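Local coordinates for protein HIRA (Homo sapiens, PDB 5YJE) that cooperates with ASF1A as a histone chaperone to promote replication-independent chromatin assembly, and is represented here by its C-terminal part, at residues A100-C103 / D104-C107; S173-A176 / G177-M180; V267-Q270 / E271-L274. One frame throughout, in Å; residues are numbered along the deposited sequence.

Along the chain the three contacts come in series: 100-103/104-107, then 173-176/177-180, then 267-270/271-274. Interaction 1 is the tip of a hairpin in one of four antiparallel four-stranded sheets. Interaction 2 follows the last strand of a later sheet, with its centre 30 Å from that of interaction 1. Interaction 3 lies in helix 266-286 of the helical region that follows the sheets; its centre is 46 Å from the centre of interaction 1, on the opposite side of the chain's centre, and 31 Å from that of interaction 2. Interactions 2 and 3 both touch the second subunit, so two distant parts of the chain contribute to the trimer, whereas interaction 1 meets only its own chain.

Interaction 1 (A100-C103 / D104-C107); sequences AGSC and DVVC
Ala100 and Cys107 form an antiparallel hydrogen-bonded pair: Cys107 N gives to Ala100 O at 2.8 Å, and Ala100 N gives to Cys107 O at 3.0 Å. On the face that carries these two residues, Ala100 CB and Cys107 SG lie 4.3 Å apart, a modest apolar touch. One step nearer the turn, Gly101 faces Val106 as a non-hydrogen-bonded pair, and here the strands pack tightly, with the CA of Gly101 only 4.0 Å from the CA of Val106. A CB at Gly101 would sit tightly against Val105 O and Val106 CG2, consistent with glycine permitting the close approach.

The last rung is Ser102 N to Val105 O, 2.8 Å. Beyond it the Ser102 hydroxyl does the work of a backbone acceptor: OG takes Asp104 N at 3.1 Å and Val105 N at 3.2 Å. Its position between the backbone N and carbonyl carbon (chi1 64°) turns OG back over the bend, where it can meet both amides. The same OG is also bonded to Gly142 O, so three partners fix its rotation.

The bend itself is looser. Cys103 is exposed, and its SG stands beside the Asp104 carboxylate, 3.5 Å from OD1, while Asp104 OD2 has a weak bond to Ser143 OG.

This is the tip of the hairpin of strands 96-101 and 105-110, the former outermost in its sheet. Ala100, Ser102 and Cys107 rest on Cys140, and Val105 and Cys107 meet Val145, so strands 135-141 and 144-149 of the following sheet cover this face, consistent with the beta-propeller relationship of the family.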
loop_
_atom_site.group_PDB
_atom_site.type_symbol
_atom_site.label_atom_id
_atom_site.label_comp_id
_atom_site.label_asym_id
_atom_site.label_seq_id
_atom_site.Cartn_x
_atom_site.Cartn_y
_atom_site.Cartn_z
ATOM N N ALA B 100 -23.716 7.956 -9.798
ATOM C CA ALA B 100 -23.685 8.745 -8.569
ATOM C C ALA B 100 -22.928 10.031 -8.868
ATOM O O ALA B 100 -22.321 10.176 -9.930
ATOM C CB ALA B 100 -23.048 7.967 -7.406
ATOM N N GLY B 101 -22.974 10.977 -7.939
ATOM C CA GLY B 101 -22.347 12.261 -8.180
ATOM C C GLY B 101 -22.319 13.124 -6.939
ATOM O O GLY B 101 -23.114 12.947 -6.010
ATOM N N SER B 102 -21.387 14.073 -6.945
ATOM C CA SER B 102 -21.225 15.011 -5.846
ATOM C C SER B 102 -21.093 16.416 -6.415
ATOM O O SER B 102 -21.349 16.641 -7.599
ATOM C CB SER B 102 -19.999 14.658 -5.002
ATOM O OG SER B 102 -18.802 14.777 -5.766
ATOM N N CYS B 103 -20.682 17.372 -5.586
ATOM C CA CYS B 103 -20.349 18.687 -6.118
ATOM C C CYS B 103 -19.128 18.655 -7.027
ATOM O O CYS B 103 -18.890 19.625 -7.751
ATOM C CB CYS B 103 -20.103 19.657 -4.970
ATOM S SG CYS B 103 -18.751 19.110 -3.863
ATOM N N ASP B 104 -18.354 17.576 -7.013
ATOM C CA ASP B 104 -17.076 17.532 -7.704
ATOM C C ASP B 104 -17.051 16.562 -8.864
ATOM O O ASP B 104 -16.400 16.837 -9.870
ATOM C CB ASP B 104 -15.964 17.149 -6.732
ATOM C CG ASP B 104 -15.671 18.232 -5.742
ATOM O OD1 ASP B 104 -15.969 19.407 -6.042
ATOM O OD2 ASP B 104 -15.143 17.906 -4.666
ATOM N N VAL B 105 -17.728 15.420 -8.753
ATOM C CA VAL B 105 -17.637 14.396 -9.779
ATOM C C VAL B 105 -19.019 13.849 -10.081
ATOM O O VAL B 105 -19.962 13.994 -9.311
ATOM C CB VAL B 105 -16.698 13.226 -9.394
ATOM C CG1 VAL B 105 -15.406 13.729 -8.765
ATOM C CG2 VAL B 105 -17.406 12.269 -8.493
ATOM N N VAL B 106 -19.116 13.216 -11.238
ATOM C CA VAL B 106 -20.233 12.365 -11.604
ATOM C C VAL B 106 -19.603 11.080 -12.091
ATOM O O VAL B 106 -18.678 11.119 -12.904
ATOM C CB VAL B 106 -21.107 12.994 -12.712
ATOM C CG1 VAL B 106 -22.085 11.977 -13.254
ATOM C CG2 VAL B 106 -21.828 14.227 -12.214
ATOM N N CYS B 107 -20.068 9.948 -11.611
ATOM C CA CYS B 107 -19.495 8.710 -12.102
ATOM C C CYS B 107 -20.608 7.765 -12.487
ATOM O O CYS B 107 -21.726 7.855 -11.974
ATOM C CB CYS B 107 -18.569 8.067 -11.070
ATOM S SG CYS B 107 -19.348 7.977 -9.506
#

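Interaction 2 (S173-A176 / G177-M180); sequences SILA and GSDM
Leu175 and Ser178 close a type II beta turn at the end of helix 172-175, in which Ala176 is the first residue to leave helical angles. The turn bond runs from Ser178 N to Leu175 O, 3.0 Å, with the donor well above the carbonyl plane. Gly177 sits at the corner with positive phi, where a CB would come within 2.6 Å of Ala176 O; glycine avoids that clash.

The Ser178 side chain adds a second grip on the same carbonyl. Its hydroxyl donates to Leu175 O at 2.6 Å, in the carbonyl plane and on a lone pair, so one oxygen accepts two bonds from one residue, approached from different directions. The hydroxyl reaches that oxygen because chi1 of 77° folds OG back between the Ser178 N and carbonyl carbon. OG is used again as an acceptor: Met180 N gives to it at 3.1 Å, with a bent angle of 139° at the hydrogen, making an ST turn. With an alanine at Ser178, Leu175 O would probably lose its in-plane donor and the Met180 amide its acceptor, so the loop would be less firmly held.

Side-chain packing across the turn is slight: Leu175 CD2 comes no nearer than 4.0 Å to Ser178 OG, and Leu175 otherwise packs on Val182 farther along.

The turn leads from helix 172-175 into the loop before strand 184-187, where Asp179 OD1 bonds Thr181 OG1. Before the turn, Ile174 touches Leu197 of its own chain and Leu130 of the second subunit, and Ser173 packs on Leu131 of that subunit. The short helix between strands 163-170 and 184-187 therefore lies at an interface of the trimer.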
loop_
_atom_site.group_PDB
_atom_site.type_symbol
_atom_site.label_atom_id
_atom_site.label_comp_id
_atom_site.label_asym_id
_atom_site.label_seq_id
_atom_site.Cartn_x
_atom_site.Cartn_y
_atom_site.Cartn_z
ATOM N N SER B 173 -16.502 -10.145 6.237
ATOM C CA SER B 173 -16.277 -10.087 7.677
ATOM C C SER B 173 -17.423 -9.385 8.390
ATOM O O SER B 173 -17.900 -9.850 9.424
ATOM C CB SER B 173 -14.966 -9.359 7.950
ATOM O OG SER B 173 -14.392 -9.818 9.133
ATOM N N ILE B 174 -17.871 -8.259 7.842
ATOM C CA ILE B 174 -18.932 -7.463 8.435
ATOM C C ILE B 174 -20.284 -8.142 8.282
ATOM O O ILE B 174 -21.157 -8.020 9.153
ATOM C CB ILE B 174 -18.931 -6.078 7.767
ATOM C CG1 ILE B 174 -17.736 -5.270 8.233
ATOM C CG2 ILE B 174 -20.247 -5.316 7.984
ATOM C CD1 ILE B 174 -17.737 -3.945 7.568
ATOM N N LEU B 175 -20.491 -8.848 7.180
ATOM C CA LEU B 175 -21.810 -9.362 6.860
ATOM C C LEU B 175 -22.066 -10.728 7.478
ATOM O O LEU B 175 -23.221 -11.063 7.764
ATOM C CB LEU B 175 -21.990 -9.409 5.335
ATOM C CG LEU B 175 -22.175 -8.029 4.688
ATOM C CD1 LEU B 175 -22.344 -8.152 3.169
ATOM C CD2 LEU B 175 -23.371 -7.302 5.328
ATOM N N ALA B 176 -21.022 -11.519 7.703
ATOM C CA ALA B 176 -21.208 -12.830 8.313
ATOM C C ALA B 176 -21.757 -12.672 9.724
ATOM O O ALA B 176 -21.248 -11.872 10.510
ATOM C CB ALA B 176 -19.888 -13.605 8.328
ATOM N N GLY B 177 -22.822 -13.418 10.028
ATOM C CA GLY B 177 -23.536 -13.304 11.283
ATOM C C GLY B 177 -24.587 -12.217 11.329
ATOM O O GLY B 177 -25.398 -12.205 12.267
ATOM N N SER B 178 -24.612 -11.311 10.357
ATOM C CA SER B 178 -25.602 -10.239 10.309
ATOM C C SER B 178 -26.946 -10.807 9.868
ATOM O O SER B 178 -27.127 -12.016 9.725
ATOM C CB SER B 178 -25.135 -9.133 9.365
ATOM O OG SER B 178 -25.337 -9.516 8.010
ATOM N N ASP B 179 -27.915 -9.927 9.616
ATOM C CA ASP B 179 -29.193 -10.336 9.043
ATOM C C ASP B 179 -29.244 -10.127 7.519
ATOM O O ASP B 179 -30.324 -9.898 6.943
ATOM C CB ASP B 179 -30.326 -9.598 9.751
ATOM C CG ASP B 179 -30.331 -8.122 9.440
ATOM O OD1 ASP B 179 -29.283 -7.624 8.961
ATOM O OD2 ASP B 179 -31.375 -7.464 9.674
ATOM N N MET B 180 -28.092 -10.229 6.853
ATOM C CA MET B 180 -27.901 -10.047 5.413
ATOM C C MET B 180 -28.122 -8.614 4.936
ATOM O O MET B 180 -28.294 -8.414 3.738
ATOM C CB MET B 180 -28.814 -10.929 4.536
ATOM C CG MET B 180 -29.340 -12.264 5.075
ATOM S SD MET B 180 -31.056 -12.597 4.500
ATOM C CE MET B 180 -30.979 -12.428 2.699
#

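Interaction 3 (V267-Q270 / E271-L274); sequences VVQQ and ETTL
Gln269 turns its carbonyl oxygen toward Thr272 and Thr273, and both hydroxyls converge on it. Thr273 OG1 donates at 2.7 Å to Gln269 O, while the Thr272 OG1 bond to Gln269 O is 2.9 Å and much more side-on, with a C=O...donor angle of 107°. The routine helical bond from Thr273 N completes three donors on this one oxygen. The two threonines get there by different torsions: Thr273 OG1 stands anti to its carbonyl carbon (chi1 -64°) and reaches back four residues, whereas Thr272 OG1 sits between N and C (chi1 65°) and reaches back three. Thr273 OG1 also accepts from Asp227 N, and the Gln269 amide is turned elsewhere, bonded to Ala259 O, Cys225 O and Leu261 N.

On another flank, the Val267 and Glu271 side chains extend in one direction, next to each other. Glu271 CG lies 3.1 Å from Val267 O, and OE2 passes 4.1 Å from Val267 CG2. That OE2 is close to Glu89 OE1 of the second subunit, a like-charge approach that would probably favour a proton on one of them.

Leu274 and Gln270 face helix 290-307, Gln270 NE2 bonding Glu307. The arrangement is that of an alpha helix whose threonine hydroxyls bond back to carbonyls of the preceding turn, here within helix 266-286.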
loop_
_atom_site.group_PDB
_atom_site.type_symbol
_atom_site.label_atom_id
_atom_site.label_comp_id
_atom_site.label_asym_id
_atom_site.label_seq_id
_atom_site.Cartn_x
_atom_site.Cartn_y
_atom_site.Cartn_z
ATOM N N VAL B 267 -15.637 2.030 41.559
ATOM C CA VAL B 267 -14.490 1.821 40.687
ATOM C C VAL B 267 -14.931 1.226 39.346
ATOM O O VAL B 267 -14.368 1.555 38.301
ATOM C CB VAL B 267 -13.434 0.937 41.386
ATOM C CG1 VAL B 267 -13.985 -0.462 41.621
ATOM C CG2 VAL B 267 -12.107 0.914 40.560
ATOM N N VAL B 268 -15.945 0.355 39.360
ATOM C CA VAL B 268 -16.431 -0.261 38.139
ATOM C C VAL B 268 -17.047 0.794 37.225
ATOM O O VAL B 268 -16.873 0.751 36.002
ATOM C CB VAL B 268 -17.428 -1.384 38.480
ATOM C CG1 VAL B 268 -17.977 -2.022 37.235
ATOM C CG2 VAL B 268 -16.770 -2.449 39.377
ATOM N N GLN B 269 -17.753 1.771 37.797
ATOM C CA GLN B 269 -18.320 2.827 36.967
ATOM C C GLN B 269 -17.227 3.740 36.437
ATOM O O GLN B 269 -17.333 4.250 35.314
ATOM C CB GLN B 269 -19.377 3.635 37.735
ATOM C CG GLN B 269 -20.172 4.657 36.892
ATOM C CD GLN B 269 -21.533 5.005 37.493
ATOM O OE1 GLN B 269 -21.738 4.921 38.703
ATOM N NE2 GLN B 269 -22.462 5.409 36.647
ATOM N N GLN B 270 -16.168 3.962 37.218
ATOM C CA GLN B 270 -15.031 4.681 36.657
ATOM C C GLN B 270 -14.410 3.915 35.492
ATOM O O GLN B 270 -14.013 4.514 34.491
ATOM C CB GLN B 270 -13.979 4.954 37.716
ATOM C CG GLN B 270 -14.416 5.932 38.809
ATOM C CD GLN B 270 -13.302 6.123 39.828
ATOM O OE1 GLN B 270 -12.822 5.154 40.409
ATOM N NE2 GLN B 270 -12.857 7.362 40.011
ATOM N N GLU B 271 -14.297 2.595 35.606
ATOM C CA GLU B 271 -13.600 1.870 34.554
ATOM C C GLU B 271 -14.456 1.811 33.300
ATOM O O GLU B 271 -13.939 1.929 32.184
ATOM C CB GLU B 271 -13.188 0.473 35.034
ATOM C CG GLU B 271 -12.228 0.533 36.243
ATOM C CD GLU B 271 -11.203 -0.600 36.317
ATOM O OE1 GLU B 271 -11.287 -1.605 35.564
ATOM O OE2 GLU B 271 -10.284 -0.471 37.155
ATOM N N THR B 272 -15.776 1.683 33.462
ATOM C CA THR B 272 -16.645 1.749 32.295
ATOM C C THR B 272 -16.630 3.139 31.683
ATOM O O THR B 272 -16.619 3.274 30.457
ATOM C CB THR B 272 -18.068 1.325 32.640
ATOM O OG1 THR B 272 -18.624 2.255 33.566
ATOM C CG2 THR B 272 -18.093 -0.073 33.228
ATOM N N THR B 273 -16.578 4.178 32.514
ATOM C CA THR B 273 -16.531 5.540 31.992
ATOM C C THR B 273 -15.244 5.778 31.206
ATOM O O THR B 273 -15.273 6.358 30.111
ATOM C CB THR B 273 -16.677 6.548 33.138
ATOM O OG1 THR B 273 -17.967 6.393 33.728
ATOM C CG2 THR B 273 -16.550 7.983 32.644
ATOM N N LEU B 274 -14.111 5.313 31.741
ATOM C CA LEU B 274 -12.835 5.426 31.046
ATOM C C LEU B 274 -12.866 4.671 29.715
ATOM O O LEU B 274 -12.475 5.208 28.673
ATOM C CB LEU B 274 -11.717 4.885 31.930
ATOM C CG LEU B 274 -10.684 5.772 32.629
ATOM C CD1 LEU B 274 -9.480 4.933 32.957
ATOM C CD2 LEU B 274 -10.256 6.949 31.813
#